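Local coordinates for uncharacterized CBS-domain protein (PDB 3HF7), which is of unknown function but binds AMP in its pair of CBS domains, one part of a longer membrane protein of the UPF0053 family, at residues V2-I7 with V82-L88; I14-N20 with I38-D43. One frame throughout, in Å; residues are numbered along the deposited sequence.

Interaction 1. Residues V2-I7 with V82-L88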
loop_
_atom_site.group_PDB
_atom_site.type_symbol
_atom_site.label_atom_id
_atom_site.label_comp_id
_atom_site.label_asym_id
_atom_site.label_seq_id
_atom_site.Cartn_x
_atom_site.Cartn_y
_atom_site.Cartn_z
ATOM N N VAL A 2 1.115 22.568 -5.816
ATOM C CA VAL A 2 1.565 21.182 -6.029
ATOM C C VAL A 2 0.631 20.214 -5.282
ATOM O O VAL A 2 0.250 20.469 -4.131
ATOM C CB VAL A 2 3.065 20.952 -5.640
ATOM C CG1 VAL A 2 3.562 19.583 -6.179
ATOM C CG2 VAL A 2 3.966 22.092 -6.189
ATOM N N SER A 3 0.257 19.117 -5.947
ATOM C CA SER A 3 -0.750 18.196 -5.421
ATOM C C SER A 3 -0.241 16.770 -5.318
ATOM O O SER A 3 0.807 16.413 -5.865
ATOM C CB SER A 3 -2.002 18.207 -6.305
ATOM O OG SER A 3 -1.938 17.176 -7.283
ATOM N N VAL A 4 -1.018 15.955 -4.620
ATOM C CA VAL A 4 -0.723 14.549 -4.458
ATOM C C VAL A 4 -0.392 13.877 -5.800
ATOM O O VAL A 4 0.477 13.000 -5.868
ATOM C CB VAL A 4 -1.891 13.857 -3.712
ATOM C CG1 VAL A 4 -2.516 12.739 -4.524
ATOM C CG2 VAL A 4 -1.440 13.375 -2.354
ATOM N N ASN A 5 -1.062 14.325 -6.863
ATOM C CA ASN A 5 -0.904 13.753 -8.201
ATOM C C ASN A 5 0.532 13.849 -8.689
ATOM O O ASN A 5 1.001 12.995 -9.442
ATOM C CB ASN A 5 -1.835 14.439 -9.209
ATOM C CG ASN A 5 -3.310 14.392 -8.799
ATOM O OD1 ASN A 5 -3.713 13.622 -7.916
ATOM N ND2 ASN A 5 -4.118 15.223 -9.451
ATOM N N ASP A 6 1.234 14.884 -8.233
ATOM C CA ASP A 6 2.579 15.160 -8.712
ATOM C C ASP A 6 3.643 14.217 -8.165
ATOM O O ASP A 6 4.682 14.023 -8.803
ATOM C CB ASP A 6 2.925 16.612 -8.446
ATOM C CG ASP A 6 1.931 17.542 -9.083
ATOM O OD1 ASP A 6 1.758 17.434 -10.320
ATOM O OD2 ASP A 6 1.303 18.347 -8.361
ATOM N N ILE A 7 3.371 13.607 -7.010
ATOM C CA ILE A 7 4.399 12.822 -6.304
ATOM C C ILE A 7 4.076 11.356 -6.050
ATOM O O ILE A 7 4.966 10.579 -5.704
ATOM C CB ILE A 7 4.842 13.506 -4.986
ATOM C CG1 ILE A 7 3.637 13.930 -4.148
ATOM C CG2 ILE A 7 5.673 14.733 -5.306
ATOM C CD1 ILE A 7 3.388 13.085 -2.981
ATOM N N VAL A 82 -6.881 8.177 -0.414
ATOM C CA VAL A 82 -6.689 9.625 -0.571
ATOM C C VAL A 82 -7.291 10.075 -1.903
ATOM O O VAL A 82 -6.893 9.569 -2.952
ATOM C CB VAL A 82 -5.177 9.972 -0.618
ATOM C CG1 VAL A 82 -4.952 11.456 -0.912
ATOM C CG2 VAL A 82 -4.501 9.568 0.669
ATOM N N PRO A 83 -8.224 11.044 -1.881
ATOM C CA PRO A 83 -8.781 11.514 -3.157
ATOM C C PRO A 83 -7.706 12.004 -4.129
ATOM O O PRO A 83 -6.653 12.495 -3.706
ATOM C CB PRO A 83 -9.682 12.680 -2.740
ATOM C CG PRO A 83 -10.028 12.407 -1.328
ATOM C CD PRO A 83 -8.808 11.757 -0.732
ATOM N N GLU A 84 -7.968 11.842 -5.422
ATOM C CA GLU A 84 -7.124 12.418 -6.458
ATOM C C GLU A 84 -7.028 13.934 -6.289
ATOM O O GLU A 84 -8.028 14.604 -6.036
ATOM C CB GLU A 84 -7.692 12.070 -7.841
ATOM C CG GLU A 84 -7.265 12.989 -8.984
ATOM C CD GLU A 84 -8.253 14.141 -9.247
ATOM O OE1 GLU A 84 -7.811 15.320 -9.268
ATOM O OE2 GLU A 84 -9.468 13.870 -9.449
ATOM N N GLY A 85 -5.817 14.460 -6.421
ATOM C CA GLY A 85 -5.604 15.898 -6.465
ATOM C C GLY A 85 -5.633 16.596 -5.123
ATOM O O GLY A 85 -5.620 17.824 -5.053
ATOM N N THR A 86 -5.683 15.819 -4.047
ATOM C CA THR A 86 -5.551 16.388 -2.725
ATOM C C THR A 86 -4.188 17.091 -2.688
ATOM O O THR A 86 -3.177 16.533 -3.144
ATOM C CB THR A 86 -5.712 15.305 -1.648
ATOM O OG1 THR A 86 -7.076 14.867 -1.636
ATOM C CG2 THR A 86 -5.352 15.817 -0.266
ATOM N N PRO A 87 -4.165 18.340 -2.199
ATOM C CA PRO A 87 -2.924 19.114 -2.194
ATOM C C PRO A 87 -1.995 18.643 -1.090
ATOM O O PRO A 87 -2.457 18.262 -0.006
ATOM C CB PRO A 87 -3.396 20.552 -1.926
ATOM C CG PRO A 87 -4.916 20.501 -1.954
ATOM C CD PRO A 87 -5.296 19.102 -1.646
ATOM N N LEU A 88 -0.695 18.674 -1.375
ATOM C CA LEU A 88 0.319 18.165 -0.456
ATOM C C LEU A 88 0.151 18.748 0.937
ATOM O O LEU A 88 0.315 18.053 1.948
ATOM C CB LEU A 88 1.718 18.475 -0.982
ATOM C CG LEU A 88 2.096 17.838 -2.320
ATOM C CD1 LEU A 88 3.598 17.945 -2.560
ATOM C CD2 LEU A 88 1.656 16.389 -2.346
#
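A single beta bridge between Ser3 and Pro87 docks the N-terminal segment, just before its short helix 4-7, onto the turn that leads from strand 81-83 into helix 88-98 in the C-terminal CBS domain. Val4 N donates to Thr86 O at 2.7 Å, while Leu88 N reaches Val2 O only weakly at 3.4 Å. The third bond uses a side chain. With CG anti to its own carbonyl carbon (chi1 -56°), Asn5 turns OD1 to Gly85 N at 2.7 Å; this donor is tilted out of the amide plane, and it belongs to the type II turn from Pro83 to Thr86, whose positive-phi position is Gly85. Ser3 and Asp6 form a capping box: Asn5 N donates to Ser3 OG and Ser3 N to Asp6 OD2, the latter bond 2.7 Å long. Leu88 supplies the apolar part. Its CD2 lies against Ile7 CG1 at 3.6 Å and within 4.3 Å of Val4 CG2, and its CD1 meets Val2 CG1. Outside the pair, Ile7 and Leu88 both touch Glu124 of helix 118-126, and Val4 leans on Val116. Polar bonds thus hold the backbones while Leu88 makes the apolar contacts, and at the start of helix 4-7 the amides of Ser3, Val4 and Asn5 all have acceptors; helix 88-98 adds just the weak bond from Leu88 N.

Interaction 2. Residues I14-N20 with I38-D43. With AMP (adenosine monophosphate), chain B.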
loop_
_atom_site.group_PDB
_atom_site.type_symbol
_atom_site.label_atom_id
_atom_site.label_comp_id
_atom_site.label_asym_id
_atom_site.label_seq_id
_atom_site.Cartn_x
_atom_site.Cartn_y
_atom_site.Cartn_z
ATOM N N ILE A 14 2.849 0.230 -8.833
ATOM C CA ILE A 14 2.520 -0.208 -7.493
ATOM C C ILE A 14 2.860 -1.687 -7.371
ATOM O O ILE A 14 2.358 -2.510 -8.142
ATOM C CB ILE A 14 1.035 0.041 -7.173
ATOM C CG1 ILE A 14 0.737 1.540 -7.244
ATOM C CG2 ILE A 14 0.700 -0.467 -5.803
ATOM C CD1 ILE A 14 -0.670 1.959 -6.844
ATOM N N VAL A 15 3.733 -2.018 -6.420
ATOM C CA VAL A 15 4.025 -3.414 -6.077
ATOM C C VAL A 15 2.964 -3.968 -5.122
ATOM O O VAL A 15 2.718 -3.433 -4.033
ATOM C CB VAL A 15 5.419 -3.588 -5.436
ATOM C CG1 VAL A 15 5.665 -5.048 -5.109
ATOM C CG2 VAL A 15 6.519 -3.064 -6.367
ATOM N N GLY A 16 2.324 -5.038 -5.556
ATOM C CA GLY A 16 1.336 -5.714 -4.750
ATOM C C GLY A 16 1.290 -7.165 -5.179
ATOM O O GLY A 16 2.037 -7.587 -6.070
ATOM N N ILE A 17 0.424 -7.938 -4.539
ATOM C CA ILE A 17 0.280 -9.337 -4.883
ATOM C C ILE A 17 -1.169 -9.652 -5.148
ATOM O O ILE A 17 -2.073 -9.265 -4.400
ATOM C CB ILE A 17 0.802 -10.299 -3.775
ATOM C CG1 ILE A 17 2.199 -9.909 -3.307
ATOM C CG2 ILE A 17 0.838 -11.733 -4.283
ATOM C CD1 ILE A 17 2.570 -10.556 -1.960
ATOM N N ASP A 18 -1.358 -10.377 -6.236
ATOM C CA ASP A 18 -2.617 -11.011 -6.548
ATOM C C ASP A 18 -2.773 -12.179 -5.603
ATOM O O ASP A 18 -2.007 -13.150 -5.657
ATOM C CB ASP A 18 -2.623 -11.501 -7.996
ATOM C CG ASP A 18 -4.012 -11.787 -8.501
ATOM O OD1 ASP A 18 -4.957 -11.818 -7.674
ATOM O OD2 ASP A 18 -4.160 -11.980 -9.735
ATOM N N ILE A 19 -3.754 -12.083 -4.720
ATOM C CA ILE A 19 -3.975 -13.162 -3.775
ATOM C C ILE A 19 -4.614 -14.365 -4.463
ATOM O O ILE A 19 -4.857 -15.388 -3.814
ATOM C CB ILE A 19 -4.765 -12.717 -2.525
ATOM C CG1 ILE A 19 -6.248 -12.557 -2.834
ATOM C CG2 ILE A 19 -4.173 -11.441 -1.958
ATOM C CD1 ILE A 19 -7.073 -12.299 -1.588
ATOM N N ASN A 20 -4.870 -14.251 -5.770
ATOM C CA ASN A 20 -5.289 -15.407 -6.572
ATOM C C ASN A 20 -4.173 -16.386 -6.976
ATOM O O ASN A 20 -4.462 -17.534 -7.304
ATOM C CB ASN A 20 -6.083 -14.978 -7.807
ATOM C CG ASN A 20 -7.526 -14.651 -7.484
ATOM O OD1 ASN A 20 -8.028 -14.984 -6.413
ATOM N ND2 ASN A 20 -8.204 -13.984 -8.414
ATOM N N ILE A 38 2.985 -3.518 0.961
ATOM C CA ILE A 38 2.560 -3.919 -0.386
ATOM C C ILE A 38 1.087 -4.234 -0.417
ATOM O O ILE A 38 0.527 -4.681 0.580
ATOM C CB ILE A 38 3.305 -5.147 -0.916
ATOM C CG1 ILE A 38 3.304 -6.258 0.130
ATOM C CG2 ILE A 38 4.708 -4.764 -1.379
ATOM C CD1 ILE A 38 2.808 -7.546 -0.390
ATOM N N VAL A 39 0.475 -4.022 -1.585
ATOM C CA VAL A 39 -0.968 -4.149 -1.726
ATOM C C VAL A 39 -1.340 -5.609 -1.930
ATOM O O VAL A 39 -0.724 -6.315 -2.729
ATOM C CB VAL A 39 -1.536 -3.259 -2.881
ATOM C CG1 VAL A 39 -3.063 -3.271 -2.880
ATOM C CG2 VAL A 39 -1.034 -1.828 -2.776
ATOM N N LEU A 40 -2.342 -6.058 -1.181
ATOM C CA LEU A 40 -2.985 -7.337 -1.438
ATOM C C LEU A 40 -4.257 -7.073 -2.229
ATOM O O LEU A 40 -5.096 -6.257 -1.824
ATOM C CB LEU A 40 -3.301 -8.045 -0.116
ATOM C CG LEU A 40 -2.127 -8.354 0.826
ATOM C CD1 LEU A 40 -2.649 -9.070 2.083
ATOM C CD2 LEU A 40 -1.006 -9.168 0.132
ATOM N N TYR A 41 -4.392 -7.742 -3.365
ATOM C CA TYR A 41 -5.599 -7.604 -4.172
ATOM C C TYR A 41 -6.016 -8.930 -4.818
ATOM O O TYR A 41 -5.234 -9.894 -4.890
ATOM C CB TYR A 41 -5.381 -6.556 -5.265
ATOM C CG TYR A 41 -4.280 -6.913 -6.239
ATOM C CD1 TYR A 41 -4.502 -7.819 -7.287
ATOM C CD2 TYR A 41 -3.013 -6.357 -6.114
ATOM C CE1 TYR A 41 -3.482 -8.142 -8.178
ATOM C CE2 TYR A 41 -1.994 -6.685 -6.992
ATOM C CZ TYR A 41 -2.230 -7.565 -8.005
ATOM O OH TYR A 41 -1.201 -7.858 -8.861
ATOM N N ARG A 42 -7.246 -8.959 -5.313
ATOM C CA ARG A 42 -7.734 -10.103 -6.029
ATOM C C ARG A 42 -7.868 -9.706 -7.510
ATOM O O ARG A 42 -8.729 -8.891 -7.869
ATOM C CB ARG A 42 -9.070 -10.514 -5.427
ATOM C CG ARG A 42 -9.438 -11.976 -5.581
ATOM C CD ARG A 42 -10.679 -12.291 -4.736
ATOM N NE ARG A 42 -11.463 -11.072 -4.504
ATOM C CZ ARG A 42 -11.795 -10.577 -3.305
ATOM N NH1 ARG A 42 -11.449 -11.200 -2.175
ATOM N NH2 ARG A 42 -12.502 -9.453 -3.242
ATOM N N ASP A 43 -6.994 -10.264 -8.355
ATOM C CA ASP A 43 -7.061 -10.100 -9.820
ATOM C C ASP A 43 -6.370 -8.864 -10.366
ATOM O O ASP A 43 -5.528 -8.950 -11.263
ATOM C CB ASP A 43 -8.504 -10.099 -10.312
ATOM C CG ASP A 43 -9.134 -11.461 -10.243
ATOM O OD1 ASP A 43 -8.394 -12.453 -10.424
ATOM O OD2 ASP A 43 -10.363 -11.543 -10.017
HETATM P P AMP B . 10.178 1.565 1.216
HETATM O O1P AMP B . 10.849 0.927 0.011
HETATM O O2P AMP B . 8.942 0.861 1.724
HETATM O O3P AMP B . 11.096 1.992 2.329
HETATM O "O5'" AMP B . 9.637 2.992 0.669
HETATM C "C5'" AMP B . 10.388 3.799 -0.252
HETATM C "C4'" AMP B . 9.464 4.533 -1.224
HETATM O "O4'" AMP B . 9.081 3.678 -2.302
HETATM C "C3'" AMP B . 8.162 5.036 -0.593
HETATM O "O3'" AMP B . 8.238 6.386 -0.092
HETATM C "C2'" AMP B . 7.160 4.936 -1.721
HETATM O "O2'" AMP B . 7.093 6.157 -2.443
HETATM C "C1'" AMP B . 7.700 3.867 -2.647
HETATM N N9 AMP B . 6.859 2.668 -2.386
HETATM C C8 AMP B . 6.593 2.211 -1.152
HETATM N N7 AMP B . 5.795 1.123 -1.192
HETATM C C5 AMP B . 5.523 0.863 -2.470
HETATM C C6 AMP B . 4.722 -0.156 -3.170
HETATM N N6 AMP B . 4.071 -1.118 -2.468
HETATM N N1 AMP B . 4.683 -0.088 -4.522
HETATM C C2 AMP B . 5.339 0.872 -5.217
HETATM N N3 AMP B . 6.077 1.838 -4.628
HETATM C C4 AMP B . 6.216 1.887 -3.270
#
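Two parallel strands, 16-18 and 37-41, pair here as the ends of a beta-alpha-beta crossover whose helix is 23-31, and the end of the pair nearer Val15 opens onto the AMP site. Gly16, Ile17 and Asp18 stand opposite Val39, Leu40 and Tyr41. Ile17 grips with both backbone atoms, N to Val39 O at 2.7 Å and O from Tyr41 N at 3.0 Å; Ile19 N then donates to Tyr41 O, whereas Val39 N to Val15 O is weak. Val15 reads the Watson–Crick side of adenine: its N donates to AMP N1 at 2.9 Å, and its O takes AMP N6 at 3.1 Å.

Tyr41, with CG between its backbone N and carbonyl carbon (chi1 62°), folds its ring back over the neighbouring strand, so one face lies on the Ile17-Asp18 peptide, Asp18 N standing 3.4 Å above the plane. Asp18 CB also lies above the ring plane, nearest Tyr41 CE1 (3.5 Å). Beyond it, Asp18 OD1 ties together the residues that follow the two strands: Asn20 N (an Asx turn) and Asp43 N, the latter at 2.7 Å, approach from opposite faces of the carboxylate. Two N-H donors would favour a charged carboxylate, despite Asp43 OD1 lying 4.3 Å from Asp18 OD2.

On the sheet face that carries Ile17 and Leu40, Ile17 CD1 packs against Ile38 CD1, and helix 23-31 covers both through Leu30, with Ile26 and Gln29 also on Ile17. Strand 37-41 is flanked by 16-18 and antiparallel 48-53, where Val39 meets Met51; Ile14 leans across to Ile112 and Leu115 of the other sheet.

From the N terminus the chain first lays down residues 2-7, whose partner arrives only 75 residues later, so interaction 1 closes a long loop. Within that loop the chain passes through strand 9-10, which joins the sheet of 112-117, 102-106 and 81-83, then crosses to the other sheet, where interaction 2 closes a short loop around helix 23-31. The two contacts therefore nest and do not cross. They lie on opposite sides of the chain's centre, with centres about 23 Å apart, and do not touch. Interaction 1 fastens the N-terminal end to the C-terminal CBS domain; interaction 2 pairs 16-18 with 37-41, the parallel part of the other sheet, and AMP binds between the two halves.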